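Side-chain contacts in pyruvate kinase (Toxoplasma gondii, PDB 3GG8), which catalyses the last step of glycolysis, the transfer of phosphate from phosphoenolpyruvate to ADP, giving pyruvate and ATP: residues Val51-Leu54 with Val55-Asp59; Cys143-Gly146 with Ala147-Gln150; Val236-Ile239 with Arg240-Gly244. All blocks are in the same frame, centred on the assembly; numbering follows the deposited sequence.

The three contacts come in series along one chain of the tetramer. Interaction 1 lies on helix 51-60 and interaction 3 on helix 233-243. Both helices belong to beta-alpha-beta units of the same TIM (beta/alpha)8 barrel, between its first and second strands and between its fourth and fifth. Their centres are about 33 Å apart. Interaction 2 lies between them in sequence, in the loop after strand 140-142 of the mixed sheet that pyruvate kinases insert into the barrel as the B domain. Its centre is about 44 Å from interaction 1 and 28 Å from interaction 3. None of the three touches another; two lie in the barrel and one in the B domain.

Interaction 1. Residues Val51-Leu54 with Val55-Asp59; sequences VDTL and VKMID
Val51 starts this helical contact by meeting Val55 one turn later. Its backbone O accepts a hydrogen bond from Val55 N at 2.9 Å. The side chains touch lightly, with Val51 CG1 4.3 Å from Val55 CG2. That CG2 branch lies beside its own backbone N, and Val55 CG2 comes within 3.3 Å of Val51 O.

Asp52 forms the polar contact of the group. Its CG is anti to the backbone N (chi1 180°), and the carboxylate is carried toward Lys56. The extended lysine chain passes the carboxylate at a slant. Asp52 OD1 makes a salt bridge of 3.5 Å with Lys56 NZ. Lys56 CE is slightly nearer, 3.4 Å from Asp52 OD1. The pair lies on an exposed side of the helix, so solvent probably weakens the attraction.

Thr53 runs alongside Met57, both side chains pointing the same way. Thr53 OG1 is 4.1 Å from Met57 SD, a loose contact. Thr53 O lies nearer the sulfur and accepts a hydrogen bond from Met57 N.

Leu54 makes its link through the backbone. Its O takes a hydrogen bond from Ile58 N at 2.9 Å and a weak one from Met57 N. Ile58 CG1 packs against the same oxygen at 3.4 Å.

Helix 51-60 connects strands 39-43 and 62-68 of the TIM barrel. Leu54 and Val55 pack on Ala87 of helix 74-90, while Lys56 and Met57 touch Val357 of helix 356-371. Asp59 forms a salt bridge with Arg91 just beyond helix 74-90.

Interaction 2. Residues Cys143-Gly146 with Ala147-Gln150; sequences CSYG and ALPQ
Tyr145 and Leu148 form the apolar centre together with Cys143 and Ala147. The tyrosine ring lies against the chain that follows it. One face carries Leu148 N and Ala147 C, 3.6 and 3.9 Å above the ring plane and both offset toward its rim. With chi1 at 177° the Tyr145 ring is swung to the side of its own carbonyl carbon, against the residues that follow. The methyl of Ala147 meets its far half, with CB 3.8 Å from Tyr145 CE2. Leu148 CB touches the other flank, 3.9 Å from Tyr145 CD1. Farther out on the leucine, CD2 reaches Cys143 SG at 3.9 Å. Cys143 and Leu148 both also pack on Ile128 of strand 125-129.

The backbone beneath the ring is a type I beta turn from Tyr145 to Leu148. It belongs to the loop after strand 140-142, at the edge of the mixed sheet of the B domain. Leu148 N closes the turn with a 3.1 Å hydrogen bond to Tyr145 O. Just before the turn, Tyr145 N donates to Cys143 SG at 3.5 Å, which ties the thiol to the backbone.

Toward the polar edge, Pro149 CD rests 3.6 Å from Gly146 O. Tyr145 OH is hydrogen-bonded to Ser151 OG and to Gln201 N, so the ring is anchored at its outer end. Ser151 OG also bonds Ala147 O. Gln150 turns its amide to Ser174, where NE2 hydrogen-bonds the backbone O.

Interaction 3. Residues Val236-Ile239 with Arg240-Gly244; sequences VRYI and RGLLG
Tyr238 and Leu242 meet one turn apart on helix 233-243, which joins strands 224-227 and 251-256 in a beta-alpha-beta unit of the TIM (beta/alpha)8 barrel. A chi1 of 178° sets the Tyr238 ring beside its carbonyl carbon, where it crosses the leucine obliquely. Both leucine methyls take part: CD1 lies 3.8 Å from Tyr238 CZ, and CD2 is 3.9 Å from Tyr238 CE2. Leu242 holds them against the ring with a chi1 of -140°, off the staggered positions. Both residues also touch Lys210 of helix 207-217.

Ile239 and Leu243 lie side by side on the buried side of the helix. Ile239 CG2 is 3.9 Å from Leu243 CD1, and both residues pack on Ile252 of strand 251-256.

Val236 and Arg240 also run alongside each other. In the conformer given, one of two, the arginine bends at chi3 and its NH2 lies 4.1 Å from Val236 CG1, a loose contact. In that conformer NH2 also hydrogen-bonds Glu271 O beyond the helix. Arg237 forms salt bridges with Glu271, Glu267 and Asp234. Within the helix, Leu243 N donates a 2.8 Å hydrogen bond to Ile239 O, and Leu243 CG lies 3.4 Å from the same oxygen.

Interaction 1. Residues Val51-Leu54 with Val55-Asp59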
# COMPACT_ATOMS: atom_id res chain seq x y z
N VAL C 51 -37.61 -8.26 38.22
CA VAL C 51 -37.78 -7.24 37.20
C VAL C 51 -36.92 -6.00 37.46
O VAL C 51 -36.37 -5.42 36.53
CB VAL C 51 -39.27 -6.83 37.08
CG1 VAL C 51 -39.44 -5.68 36.10
CG2 VAL C 51 -40.11 -8.03 36.67
N ASP C 52 -36.83 -5.60 38.72
CA ASP C 52 -36.07 -4.42 39.10
C ASP C 52 -34.59 -4.52 38.70
O ASP C 52 -34.01 -3.56 38.19
CB ASP C 52 -36.21 -4.14 40.60
CG ASP C 52 -35.42 -2.92 41.03
OD1 ASP C 52 -34.36 -3.10 41.69
OD2 ASP C 52 -35.84 -1.79 40.69
N THR C 53 -33.97 -5.68 38.93
CA THR C 53 -32.56 -5.83 38.58
C THR C 53 -32.37 -6.07 37.08
O THR C 53 -31.34 -5.70 36.52
CB THR C 53 -31.77 -6.85 39.49
OG1 THR C 53 -31.55 -8.07 38.81
CG2 THR C 53 -32.48 -7.12 40.80
N LEU C 54 -33.35 -6.68 36.42
CA LEU C 54 -33.30 -6.81 34.97
C LEU C 54 -33.31 -5.42 34.31
O LEU C 54 -32.53 -5.16 33.38
CB LEU C 54 -34.44 -7.67 34.44
CG LEU C 54 -34.40 -9.17 34.74
CD1 LEU C 54 -35.70 -9.81 34.26
CD2 LEU C 54 -33.15 -9.85 34.14
N VAL C 55 -34.18 -4.54 34.79
CA VAL C 55 -34.22 -3.16 34.32
C VAL C 55 -32.88 -2.46 34.53
O VAL C 55 -32.34 -1.85 33.60
CB VAL C 55 -35.38 -2.38 34.97
CG1 VAL C 55 -35.21 -0.89 34.74
CG2 VAL C 55 -36.70 -2.86 34.42
N LYS C 56 -32.32 -2.57 35.75
CA LYS C 56 -31.00 -2.00 36.06
C LYS C 56 -29.91 -2.58 35.16
O LYS C 56 -28.93 -1.91 34.86
CB LYS C 56 -30.64 -2.25 37.52
CG LYS C 56 -31.40 -1.37 38.49
CD LYS C 56 -31.04 -1.68 39.93
CE LYS C 56 -31.94 -0.90 40.86
NZ LYS C 56 -31.54 -1.07 42.28
N MET C 57 -30.09 -3.82 34.73
CA MET C 57 -29.15 -4.47 33.83
C MET C 57 -29.28 -3.96 32.40
O MET C 57 -28.28 -3.83 31.71
CB MET C 57 -29.30 -5.98 33.89
CG MET C 57 -28.64 -6.53 35.13
SD MET C 57 -29.10 -8.21 35.48
CE MET C 57 -28.25 -9.11 34.20
N ILE C 58 -30.51 -3.66 31.97
CA ILE C 58 -30.70 -3.01 30.68
C ILE C 58 -29.93 -1.68 30.66
O ILE C 58 -29.17 -1.42 29.72
CB ILE C 58 -32.18 -2.75 30.36
CG1 ILE C 58 -32.94 -4.06 30.18
CG2 ILE C 58 -32.30 -1.84 29.12
CD1 ILE C 58 -34.44 -3.89 30.13
N ASP C 59 -30.13 -0.85 31.68
CA ASP C 59 -29.48 0.48 31.74
C ASP C 59 -27.97 0.32 31.73
O ASP C 59 -27.26 1.16 31.20
CB ASP C 59 -29.91 1.30 32.97
CG ASP C 59 -31.39 1.62 32.99
OD1 ASP C 59 -32.03 1.59 31.92
OD2 ASP C 59 -31.91 1.92 34.10

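Interaction 2. Residues Cys143-Gly146 with Ala147-Gln150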
# COMPACT_ATOMS: atom_id res chain seq x y z
N CYS C 143 -18.50 -44.62 34.65
CA CYS C 143 -18.64 -43.49 33.73
C CYS C 143 -19.93 -43.65 32.92
O CYS C 143 -20.23 -44.73 32.43
CB CYS C 143 -17.42 -43.44 32.81
SG CYS C 143 -17.58 -42.42 31.32
N SER C 144 -20.70 -42.56 32.79
CA SER C 144 -22.03 -42.61 32.15
C SER C 144 -22.01 -42.91 30.66
O SER C 144 -23.03 -43.29 30.07
CB SER C 144 -22.76 -41.29 32.38
OG SER C 144 -22.08 -40.24 31.71
N TYR C 145 -20.83 -42.74 30.05
CA TYR C 145 -20.65 -42.85 28.61
C TYR C 145 -20.29 -44.28 28.22
O TYR C 145 -19.15 -44.71 28.37
CB TYR C 145 -19.59 -41.83 28.18
CG TYR C 145 -19.20 -41.85 26.72
CD1 TYR C 145 -17.86 -41.75 26.34
CD2 TYR C 145 -20.18 -41.94 25.71
CE1 TYR C 145 -17.49 -41.76 24.99
CE2 TYR C 145 -19.81 -41.96 24.35
CZ TYR C 145 -18.47 -41.87 24.01
OH TYR C 145 -18.09 -41.87 22.70
N GLY C 146 -21.29 -45.00 27.72
CA GLY C 146 -21.19 -46.45 27.47
C GLY C 146 -20.17 -46.86 26.42
O GLY C 146 -19.65 -47.97 26.46
N ALA C 147 -19.92 -45.96 25.47
CA ALA C 147 -18.97 -46.18 24.39
C ALA C 147 -17.55 -45.68 24.72
O ALA C 147 -16.71 -45.61 23.84
CB ALA C 147 -19.47 -45.51 23.10
N LEU C 148 -17.28 -45.33 25.97
CA LEU C 148 -15.91 -44.94 26.37
C LEU C 148 -14.79 -45.88 25.87
O LEU C 148 -13.79 -45.41 25.29
CB LEU C 148 -15.81 -44.72 27.89
CG LEU C 148 -14.45 -44.31 28.47
CD1 LEU C 148 -14.02 -42.93 27.95
CD2 LEU C 148 -14.45 -44.37 29.99
N PRO C 149 -14.92 -47.20 26.11
CA PRO C 149 -13.79 -48.08 25.75
C PRO C 149 -13.59 -48.22 24.24
O PRO C 149 -12.52 -48.65 23.80
CB PRO C 149 -14.19 -49.43 26.36
CG PRO C 149 -15.33 -49.15 27.28
CD PRO C 149 -16.03 -47.96 26.70
N GLN C 150 -14.60 -47.83 23.47
CA GLN C 150 -14.56 -47.83 22.01
C GLN C 150 -14.34 -46.42 21.43
O GLN C 150 -14.51 -46.20 20.23
CB GLN C 150 -15.85 -48.45 21.46
CG GLN C 150 -16.00 -49.97 21.70
CD GLN C 150 -16.57 -50.32 23.08
OE1 GLN C 150 -17.55 -49.72 23.52
NE2 GLN C 150 -15.95 -51.29 23.75

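Interaction 3. Residues Val236-Ile239 with Arg240-Gly244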
# COMPACT_ATOMS: atom_id res chain seq x y z
N VAL C 236 -25.67 -28.65 12.95
CA VAL C 236 -26.31 -27.38 12.61
C VAL C 236 -27.47 -27.56 11.61
O VAL C 236 -28.53 -26.98 11.80
CB VAL C 236 -25.32 -26.35 12.04
CG1 VAL C 236 -26.01 -25.01 11.87
CG2 VAL C 236 -24.04 -26.22 12.94
N ARG C 237 -27.22 -28.34 10.56
CA ARG C 237 -28.25 -28.69 9.57
C ARG C 237 -29.45 -29.37 10.23
O ARG C 237 -30.61 -29.18 9.84
CB ARG C 237 -27.68 -29.58 8.45
CG ARG C 237 -26.69 -28.86 7.53
CD ARG C 237 -26.28 -29.66 6.30
NE ARG C 237 -25.13 -30.53 6.57
CZ ARG C 237 -23.85 -30.14 6.52
NH1 ARG C 237 -23.51 -28.89 6.23
NH2 ARG C 237 -22.89 -31.01 6.79
N TYR C 238 -29.15 -30.18 11.25
CA TYR C 238 -30.17 -30.90 11.99
C TYR C 238 -31.09 -29.95 12.76
O TYR C 238 -32.31 -30.09 12.68
CB TYR C 238 -29.54 -31.94 12.93
CG TYR C 238 -30.57 -32.66 13.75
CD1 TYR C 238 -31.54 -33.45 13.14
CD2 TYR C 238 -30.60 -32.51 15.13
CE1 TYR C 238 -32.52 -34.10 13.90
CE2 TYR C 238 -31.57 -33.15 15.89
CZ TYR C 238 -32.52 -33.93 15.28
OH TYR C 238 -33.48 -34.56 16.05
N ILE C 239 -30.50 -28.98 13.48
CA ILE C 239 -31.30 -27.97 14.16
C ILE C 239 -32.15 -27.12 13.19
O ILE C 239 -33.32 -26.85 13.47
CB ILE C 239 -30.46 -27.05 15.06
CG1 ILE C 239 -29.69 -27.88 16.09
CG2 ILE C 239 -31.37 -26.03 15.76
CD1 ILE C 239 -28.40 -27.28 16.53
N ARG C 240 -31.56 -26.72 12.06
CA ARG C 240 -32.28 -25.93 11.07
C ARG C 240 -33.51 -26.65 10.51
O ARG C 240 -34.56 -26.03 10.33
CB ARG C 240 -31.35 -25.49 9.93
CG ARG C 240 -32.02 -24.57 8.94
CD ARG C 240 -31.00 -23.81 8.13
NE ARG C 240 -30.32 -22.78 8.91
CZ ARG C 240 -29.02 -22.78 9.18
NH1 ARG C 240 -28.49 -21.79 9.89
NH2 ARG C 240 -28.25 -23.77 8.73
N GLY C 241 -33.39 -27.94 10.26
CA GLY C 241 -34.53 -28.72 9.77
C GLY C 241 -35.56 -28.94 10.86
O GLY C 241 -36.77 -28.97 10.61
N LEU C 242 -35.06 -29.09 12.09
CA LEU C 242 -35.89 -29.19 13.29
C LEU C 242 -36.73 -27.94 13.45
O LEU C 242 -37.94 -28.03 13.67
CB LEU C 242 -35.00 -29.36 14.50
CG LEU C 242 -35.32 -30.29 15.66
CD1 LEU C 242 -35.62 -31.70 15.13
CD2 LEU C 242 -34.12 -30.29 16.61
N LEU C 243 -36.09 -26.78 13.34
CA LEU C 243 -36.73 -25.48 13.52
C LEU C 243 -37.89 -25.26 12.53
O LEU C 243 -38.94 -24.72 12.88
CB LEU C 243 -35.69 -24.35 13.42
CG LEU C 243 -34.81 -24.08 14.66
CD1 LEU C 243 -33.65 -23.16 14.34
CD2 LEU C 243 -35.64 -23.50 15.83
N GLY C 244 -37.67 -25.66 11.28
CA GLY C 244 -38.71 -25.66 10.27
C GLY C 244 -39.19 -24.27 9.92
O GLY C 244 -38.57 -23.28 10.33